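Acyl-CoA dehydrogenase (Mycobacterium thermoresistibile, PDB 3PFD) probably catalyses the FAD-dependent dehydrogenation of saturated acyl-CoA thioesters to 2,3-dehydroacyl-CoA in fatty acid metabolism, passing the electrons to an acceptor. Local coordinates at residues Q292-M297 against V349-G354; R309-S314 against K334-D339; I329-K334 against R384-R389. All blocks are in the same frame, centred on the assembly; numbering follows the deposited sequence.

Interaction 1. Residues Q292-M297 against V349-G354; sequences QGVQFM and VQLFGG. With FDA (dihydroflavine-adenine dinucleotide), chain B.
Leu351, near the end of helix 326-352, reaches across to Val294 and Met297 in the first two turns of helix 292-321. Its CB is aimed at the facing helix, and CG stands anti to the carbonyl carbon (chi1 -71°), which carries the branched end out beside the thioether of Met297. There CG lies 3.9 Å from Met297 SD. CD1 turns along the same sulfur, 4.0 Å from Met297 SD, while CD2 sits in the notch between the two partners, 3.9 Å from Val294 CG2. The side chains pass alongside one another in opposite directions, as apolar neighbours of two antiparallel helices. Val294 is shared with the cofactor: the same CG2 approaches N3A of the adenine of the dihydroflavine-adenine dinucleotide at 3.7 Å. The chain around Leu351 also meets the nucleotide. The ribose hydroxyl O3B donates to Gln350 O at 2.8 Å, whereas the Gln350 side chain leads off to Lys371, Gln374 and Gln381 of the second subunit. Gly353 leaves the helix with positive phi, and its bare CA lies 3.7 Å from the bridging O3P. Next along, Gly354 N gives a bond of 2.7 Å to phosphate O1P, bent to 153°. Apolar helix packing next to a glycine turn at the pyrophosphate makes this part of the FAD site of an acyl-CoA dehydrogenase, built at a subunit interface.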
# COMPACT_ATOMS: atom_id res chain seq x y z
N GLN C 292 -17.74 10.02 3.31
CA GLN C 292 -16.43 10.14 3.93
C GLN C 292 -15.34 9.27 3.27
O GLN C 292 -14.18 9.68 3.22
CB GLN C 292 -16.49 9.94 5.46
CG GLN C 292 -15.21 10.45 6.16
CD GLN C 292 -15.16 10.20 7.64
OE1 GLN C 292 -15.27 9.04 8.08
NE2 GLN C 292 -14.99 11.27 8.44
N GLY C 293 -15.69 8.07 2.78
CA GLY C 293 -14.74 7.25 1.98
C GLY C 293 -14.19 8.01 0.77
O GLY C 293 -13.00 7.93 0.47
N VAL C 294 -15.05 8.78 0.08
CA VAL C 294 -14.63 9.55 -1.09
C VAL C 294 -13.80 10.75 -0.65
O VAL C 294 -12.79 11.11 -1.30
CB VAL C 294 -15.85 10.02 -1.91
CG1 VAL C 294 -15.46 11.16 -2.92
CG2 VAL C 294 -16.50 8.84 -2.61
N GLN C 295 -14.22 11.39 0.44
CA GLN C 295 -13.48 12.52 1.01
C GLN C 295 -12.05 12.09 1.39
O GLN C 295 -11.10 12.80 1.09
CB GLN C 295 -14.23 13.12 2.21
CG GLN C 295 -15.64 13.64 1.83
CD GLN C 295 -16.52 14.05 3.02
OE1 GLN C 295 -16.31 13.65 4.17
NE2 GLN C 295 -17.51 14.89 2.73
N PHE C 296 -11.90 10.94 2.02
CA PHE C 296 -10.56 10.49 2.46
C PHE C 296 -9.67 10.14 1.28
O PHE C 296 -8.47 10.43 1.30
CB PHE C 296 -10.67 9.30 3.44
CG PHE C 296 -11.05 9.69 4.87
CD1 PHE C 296 -11.64 10.94 5.15
CD2 PHE C 296 -10.86 8.80 5.92
CE1 PHE C 296 -11.97 11.31 6.47
CE2 PHE C 296 -11.23 9.13 7.24
CZ PHE C 296 -11.78 10.39 7.51
N MET C 297 -10.24 9.53 0.25
CA MET C 297 -9.50 9.22 -0.96
C MET C 297 -9.02 10.49 -1.66
O MET C 297 -7.87 10.56 -2.08
CB MET C 297 -10.31 8.33 -1.91
CG MET C 297 -9.54 7.98 -3.17
SD MET C 297 -10.45 7.00 -4.38
CE MET C 297 -10.40 5.37 -3.63
N VAL C 349 -10.23 7.73 -12.04
CA VAL C 349 -11.15 6.89 -12.84
C VAL C 349 -12.23 6.30 -11.92
O VAL C 349 -13.44 6.31 -12.24
CB VAL C 349 -10.39 5.76 -13.57
CG1 VAL C 349 -11.37 4.76 -14.15
CG2 VAL C 349 -9.51 6.36 -14.69
N GLN C 350 -11.79 5.78 -10.77
CA GLN C 350 -12.71 5.15 -9.83
C GLN C 350 -13.79 6.12 -9.36
O GLN C 350 -14.97 5.75 -9.27
CB GLN C 350 -11.93 4.58 -8.62
CG GLN C 350 -12.82 3.77 -7.64
CD GLN C 350 -13.30 2.45 -8.24
OE1 GLN C 350 -12.69 1.94 -9.18
NE2 GLN C 350 -14.39 1.88 -7.70
N LEU C 351 -13.38 7.36 -9.05
CA LEU C 351 -14.32 8.32 -8.49
C LEU C 351 -15.42 8.82 -9.45
O LEU C 351 -16.45 9.29 -9.01
CB LEU C 351 -13.58 9.49 -7.84
CG LEU C 351 -12.88 9.10 -6.54
CD1 LEU C 351 -12.07 10.26 -6.04
CD2 LEU C 351 -13.86 8.60 -5.47
N PHE C 352 -15.17 8.70 -10.75
CA PHE C 352 -16.18 9.01 -11.80
C PHE C 352 -17.16 7.84 -12.01
O PHE C 352 -18.20 7.98 -12.70
CB PHE C 352 -15.47 9.28 -13.12
CG PHE C 352 -14.99 10.71 -13.31
CD1 PHE C 352 -13.92 11.20 -12.58
CD2 PHE C 352 -15.63 11.56 -14.22
CE1 PHE C 352 -13.48 12.53 -12.76
CE2 PHE C 352 -15.18 12.87 -14.41
CZ PHE C 352 -14.11 13.35 -13.69
N GLY C 353 -16.83 6.69 -11.44
CA GLY C 353 -17.65 5.49 -11.63
C GLY C 353 -17.61 5.09 -13.09
O GLY C 353 -16.56 5.16 -13.72
N GLY C 354 -18.75 4.69 -13.65
CA GLY C 354 -18.77 4.22 -15.05
C GLY C 354 -18.28 5.24 -16.06
O GLY C 354 -17.53 4.92 -17.00
PA FDA B . -21.81 6.58 -9.40
O1A FDA B . -22.85 5.77 -8.69
O2A FDA B . -22.06 8.00 -9.81
O5B FDA B . -20.47 6.58 -8.51
C5B FDA B . -19.44 7.55 -8.71
C4B FDA B . -18.42 7.32 -7.60
O4B FDA B . -19.06 7.63 -6.34
C3B FDA B . -17.92 5.89 -7.50
O3B FDA B . -16.59 5.88 -7.02
C2B FDA B . -18.73 5.32 -6.35
O2B FDA B . -18.06 4.24 -5.69
C1B FDA B . -18.90 6.52 -5.43
N9A FDA B . -20.06 6.35 -4.52
C8A FDA B . -21.36 6.35 -4.89
N7A FDA B . -22.11 6.16 -3.79
C5A FDA B . -21.29 6.06 -2.71
C6A FDA B . -21.49 5.86 -1.33
N6A FDA B . -22.76 5.73 -0.82
N1A FDA B . -20.41 5.78 -0.50
C2A FDA B . -19.16 5.91 -0.99
N3A FDA B . -18.95 6.10 -2.31
C4A FDA B . -19.98 6.18 -3.19
N1 FDA B . -25.21 -1.96 -15.34
C2 FDA B . -26.22 -2.73 -15.80
O2 FDA B . -27.40 -2.51 -15.45
N3 FDA B . -25.98 -3.74 -16.67
C4 FDA B . -24.73 -4.04 -17.07
O4 FDA B . -24.59 -5.00 -17.85
C4X FDA B . -23.65 -3.28 -16.61
N5 FDA B . -22.47 -3.36 -17.24
C5X FDA B . -21.51 -2.39 -17.09
C6 FDA B . -20.47 -2.30 -18.02
C7 FDA B . -19.62 -1.19 -18.04
C7M FDA B . -18.52 -1.14 -19.07
C8 FDA B . -19.79 -0.15 -17.12
C8M FDA B . -18.89 1.09 -17.13
C9 FDA B . -20.84 -0.24 -16.21
C9A FDA B . -21.70 -1.34 -16.18
N10 FDA B . -22.91 -1.27 -15.45
C10 FDA B . -23.93 -2.21 -15.74
C1' FDA B . -23.19 -0.12 -14.55
C2' FDA B . -22.31 -0.09 -13.30
O2' FDA B . -22.80 -1.05 -12.36
C3' FDA B . -22.26 1.32 -12.71
O3' FDA B . -21.28 2.09 -13.44
C4' FDA B . -21.86 1.30 -11.24
O4' FDA B . -22.91 0.67 -10.50
C5' FDA B . -21.57 2.68 -10.68
O5' FDA B . -22.60 3.61 -11.02
P FDA B . -22.21 4.99 -11.75
O1P FDA B . -21.37 4.68 -12.95
O2P FDA B . -23.51 5.79 -11.92
O3P FDA B . -21.26 5.74 -10.68

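Interaction 2. Residues R309-S314 against K334-D339; sequences RLMVYS and KCFASD
Met311 meets Phe336, and Val312 meets Ala337, where helices 292-321 and 326-352 run side by side as an antiparallel hairpin in the helical C-terminal domain of the acyl-CoA dehydrogenase fold. The tight part is the methionine. Its CG is anti to the backbone N (chi1 -172°), and a bend at chi3 (74°) turns the methyl onto the start of the phenylalanine side chain. Met311 CE thus rests 3.6 Å from Phe336 CB and 4.0 Å from Phe336 CG, at an oblique angle to the ring, the two side chains crossing nearly at right angles. The second pair is looser: Val312 CG2 just reaches the single methyl of Ala337, CB, at 4.1 Å. Other helices complete the apolar filling around this pair, with Ala261 and Cys84 beside Val312 and Val264 beside Ala337. On the Phe336 side the fourth subunit arrives, bringing its Met303. The flank carrying Arg309 and Tyr313, partly exposed, is polar instead. Arg309 makes salt bridges through NE to Glu88 and through NH1 to Glu306, and the hydroxyl of Tyr313 is bonded to the same Glu88, which ties helix 80-91 to this helix. Tyr313 OH lies in the plane of the Arg309 guanidinium, at its edge, and one face of the tyrosine ring receives Arg309 O, 3.5 Å above the plane and displaced toward the rim.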
# COMPACT_ATOMS: atom_id res chain seq x y z
N ARG C 309 5.18 17.05 -5.48
CA ARG C 309 5.48 18.36 -6.08
C ARG C 309 6.71 19.03 -5.41
O ARG C 309 7.67 19.42 -6.09
CB ARG C 309 4.25 19.29 -6.06
CG ARG C 309 4.52 20.70 -6.61
CD ARG C 309 3.31 21.65 -6.53
NE ARG C 309 2.28 21.30 -7.51
CZ ARG C 309 1.11 20.73 -7.22
NH1 ARG C 309 0.78 20.44 -5.97
NH2 ARG C 309 0.25 20.46 -8.21
N LEU C 310 6.67 19.13 -4.08
CA LEU C 310 7.77 19.73 -3.35
C LEU C 310 9.11 19.01 -3.54
O LEU C 310 10.17 19.66 -3.63
CB LEU C 310 7.41 19.79 -1.86
CG LEU C 310 6.20 20.69 -1.63
CD1 LEU C 310 5.63 20.43 -0.23
CD2 LEU C 310 6.61 22.17 -1.83
N MET C 311 9.07 17.68 -3.60
CA MET C 311 10.29 16.92 -3.82
C MET C 311 10.83 17.09 -5.26
O MET C 311 12.04 17.15 -5.47
CB MET C 311 10.13 15.46 -3.44
CG MET C 311 11.47 14.72 -3.49
SD MET C 311 11.60 13.33 -2.38
CE MET C 311 10.60 12.11 -3.21
N VAL C 312 9.93 17.15 -6.24
CA VAL C 312 10.33 17.58 -7.59
C VAL C 312 11.03 18.98 -7.62
O VAL C 312 12.14 19.13 -8.18
CB VAL C 312 9.13 17.53 -8.59
CG1 VAL C 312 9.46 18.28 -9.91
CG2 VAL C 312 8.74 16.08 -8.86
N TYR C 313 10.41 19.99 -7.00
CA TYR C 313 11.02 21.32 -7.04
C TYR C 313 12.38 21.37 -6.32
O TYR C 313 13.31 22.02 -6.77
CB TYR C 313 10.08 22.43 -6.53
CG TYR C 313 8.77 22.57 -7.26
CD1 TYR C 313 8.58 22.01 -8.54
CD2 TYR C 313 7.71 23.29 -6.69
CE1 TYR C 313 7.36 22.13 -9.21
CE2 TYR C 313 6.50 23.43 -7.35
CZ TYR C 313 6.33 22.85 -8.61
OH TYR C 313 5.11 22.97 -9.26
N SER C 314 12.47 20.65 -5.21
CA SER C 314 13.69 20.53 -4.45
C SER C 314 14.83 19.88 -5.27
O SER C 314 15.95 20.40 -5.34
CB SER C 314 13.40 19.73 -3.18
OG SER C 314 14.47 19.88 -2.29
N LYS C 334 11.56 11.62 -9.23
CA LYS C 334 10.95 10.99 -10.39
C LYS C 334 10.17 9.71 -9.99
O LYS C 334 9.00 9.53 -10.38
CB LYS C 334 12.01 10.73 -11.48
CG LYS C 334 11.47 10.28 -12.89
CD LYS C 334 11.12 8.78 -12.89
CE LYS C 334 11.04 8.17 -14.29
NZ LYS C 334 10.49 6.76 -14.25
N CYS C 335 10.81 8.83 -9.21
CA CYS C 335 10.18 7.58 -8.78
C CYS C 335 8.92 7.84 -7.95
O CYS C 335 7.86 7.29 -8.24
CB CYS C 335 11.17 6.70 -7.97
SG CYS C 335 10.54 5.06 -7.53
N PHE C 336 9.02 8.71 -6.95
CA PHE C 336 7.86 9.01 -6.07
C PHE C 336 6.70 9.68 -6.83
O PHE C 336 5.55 9.24 -6.75
CB PHE C 336 8.28 9.92 -4.90
CG PHE C 336 7.19 10.12 -3.86
CD1 PHE C 336 6.75 9.06 -3.06
CD2 PHE C 336 6.61 11.38 -3.68
CE1 PHE C 336 5.76 9.25 -2.09
CE2 PHE C 336 5.62 11.60 -2.71
CZ PHE C 336 5.19 10.53 -1.91
N ALA C 337 7.00 10.75 -7.57
CA ALA C 337 5.93 11.41 -8.33
C ALA C 337 5.20 10.47 -9.28
O ALA C 337 3.98 10.55 -9.41
CB ALA C 337 6.42 12.65 -9.08
N SER C 338 5.94 9.60 -9.95
CA SER C 338 5.30 8.71 -10.93
C SER C 338 4.49 7.64 -10.23
O SER C 338 3.41 7.28 -10.70
CB SER C 338 6.33 8.08 -11.89
OG SER C 338 7.36 7.41 -11.19
N ASP C 339 5.00 7.12 -9.11
CA ASP C 339 4.19 6.21 -8.28
C ASP C 339 2.92 6.92 -7.81
O ASP C 339 1.83 6.33 -7.85
CB ASP C 339 4.98 5.66 -7.08
CG ASP C 339 6.03 4.64 -7.48
OD1 ASP C 339 6.04 4.22 -8.64
OD2 ASP C 339 6.85 4.27 -6.64

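Interaction 3. Residues I329-K334 against R384-R389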
# COMPACT_ATOMS: atom_id res chain seq x y z
N ILE C 329 18.37 12.33 -4.91
CA ILE C 329 17.16 13.15 -4.91
C ILE C 329 16.47 13.20 -6.28
O ILE C 329 15.24 13.22 -6.36
CB ILE C 329 17.42 14.59 -4.35
CG1 ILE C 329 16.10 15.36 -4.20
CG2 ILE C 329 18.38 15.38 -5.25
CD1 ILE C 329 15.35 15.09 -2.90
N SER C 330 17.23 13.22 -7.36
CA SER C 330 16.59 13.27 -8.68
C SER C 330 15.83 11.95 -9.00
O SER C 330 14.70 12.00 -9.48
CB SER C 330 17.54 13.72 -9.79
OG SER C 330 18.38 12.68 -10.20
N ALA C 331 16.45 10.80 -8.66
CA ALA C 331 15.82 9.46 -8.78
C ALA C 331 14.59 9.37 -7.87
O ALA C 331 13.55 8.89 -8.29
CB ALA C 331 16.81 8.36 -8.43
N ALA C 332 14.74 9.82 -6.62
CA ALA C 332 13.63 9.86 -5.65
C ALA C 332 12.44 10.64 -6.18
O ALA C 332 11.31 10.15 -6.13
CB ALA C 332 14.09 10.46 -4.27
N SER C 333 12.68 11.84 -6.67
CA SER C 333 11.60 12.74 -7.09
C SER C 333 10.83 12.21 -8.29
O SER C 333 9.59 12.31 -8.35
CB SER C 333 12.14 14.14 -7.38
OG SER C 333 12.83 14.19 -8.62
N LYS C 334 11.56 11.62 -9.23
CA LYS C 334 10.95 10.99 -10.39
C LYS C 334 10.17 9.71 -9.99
O LYS C 334 9.00 9.53 -10.38
CB LYS C 334 12.01 10.73 -11.48
CG LYS C 334 11.47 10.28 -12.89
CD LYS C 334 11.12 8.78 -12.89
CE LYS C 334 11.04 8.17 -14.29
NZ LYS C 334 10.49 6.76 -14.25
N ARG C 384 15.31 2.97 -8.02
CA ARG C 384 15.60 2.34 -6.72
C ARG C 384 17.02 1.78 -6.61
O ARG C 384 17.62 1.75 -5.50
CB ARG C 384 14.56 1.25 -6.38
CG ARG C 384 13.17 1.83 -6.01
CD ARG C 384 12.09 0.76 -5.73
NE ARG C 384 10.83 1.40 -5.33
CZ ARG C 384 9.84 1.74 -6.15
NH1 ARG C 384 9.92 1.50 -7.46
NH2 ARG C 384 8.75 2.32 -5.65
N VAL C 385 17.56 1.32 -7.74
CA VAL C 385 18.98 0.94 -7.79
C VAL C 385 19.85 2.17 -7.52
O VAL C 385 20.72 2.13 -6.65
CB VAL C 385 19.38 0.28 -9.14
CG1 VAL C 385 20.88 0.09 -9.20
CG2 VAL C 385 18.67 -1.06 -9.34
N VAL C 386 19.58 3.27 -8.21
CA VAL C 386 20.36 4.54 -8.04
C VAL C 386 20.25 5.07 -6.60
O VAL C 386 21.27 5.43 -5.96
CB VAL C 386 19.89 5.65 -9.05
CG1 VAL C 386 20.50 7.04 -8.69
CG2 VAL C 386 20.20 5.27 -10.54
N MET C 387 19.03 5.12 -6.08
CA MET C 387 18.80 5.57 -4.69
C MET C 387 19.50 4.67 -3.67
O MET C 387 20.08 5.16 -2.70
CB MET C 387 17.29 5.61 -4.35
CG MET C 387 16.50 6.74 -5.01
SD MET C 387 14.78 6.72 -4.42
CE MET C 387 13.90 5.90 -5.76
N SER C 388 19.43 3.35 -3.84
CA SER C 388 19.99 2.49 -2.77
C SER C 388 21.51 2.51 -2.78
O SER C 388 22.13 2.47 -1.72
CB SER C 388 19.46 1.07 -2.79
OG SER C 388 19.57 0.50 -4.06
N ARG C 389 22.09 2.59 -3.99
CA ARG C 389 23.53 2.76 -4.16
C ARG C 389 24.03 4.02 -3.46
O ARG C 389 25.08 3.99 -2.83
CB ARG C 389 23.94 2.80 -5.64
CG ARG C 389 23.82 1.43 -6.31
CD ARG C 389 24.32 1.47 -7.77
NE ARG C 389 24.22 0.14 -8.38
CZ ARG C 389 24.45 -0.14 -9.67
NH1 ARG C 389 24.82 0.81 -10.50
NH2 ARG C 389 24.29 -1.39 -10.12
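Flat groups lie beside, not within, the contact that Ala331 and Ala332 make with Val386 and Met387: the guanidinium of Arg389 has Val385 CG1 over one face, 3.4 Å above its plane and shifted toward the rim. The meeting surface itself is aliphatic. Ala331 CB fits between two side chains of helix 380-391, 3.8 Å from Met387 CG and 3.9 Å from Val386 CG1. Met387 then runs along the backbone of helix 326-352. With CG anti to the carbonyl carbon (chi1 -72°), the chain extends across to bring SD within 3.6 Å of Ala332 CA, and a turn at chi3 lays CE 3.9 Å from Ala331 O. With alanines on one side, the axes of the short segments come to 8.6 Å at 140° between their directions. Each helix also turns a serine hydroxyl back on its own backbone. Ser388 OG donates to Arg384 O at 2.7 Å, in the carbonyl plane on a lone pair; Ser333 OG reaches Ser330 O from a tilted position. Arg384 O also accepts from Ser388 N, and Ser330 O from Lys334 N, so each carbonyl takes two donors. Arg384 NE forms a salt bridge with Asp300 of the fourth subunit; Lys334 NZ is hydrogen-bonded to Thr373 O, Gly378 O and Asn380 OD1. This roughly antiparallel but clearly inclined packing sets the last helix, 380-391, against helix 326-352 within the helical C-terminal domain of an acyl-CoA dehydrogenase.

All three contacts belong to the helical C-terminal domain, and helix 326-352 serves each of them. Along the chain, interaction 2 is nested inside the loop closed by interaction 1; both join helices 292-321 and 326-352, at points whose centres lie 24 Å apart. Interaction 3 brings in helix 380-391, and its segments alternate with those of both others. Interactions 2 and 3 share Lys334 and touch: Asp339 OD2 and Arg384 NH2 form a salt bridge of 2.9 Å. The centres of interactions 1 and 3 are 31 Å apart, with interaction 1 at the cofactor end of the hairpin, so one long helix connects the nucleotide site with the C-terminal helix. All three contacts also touch the fourth subunit.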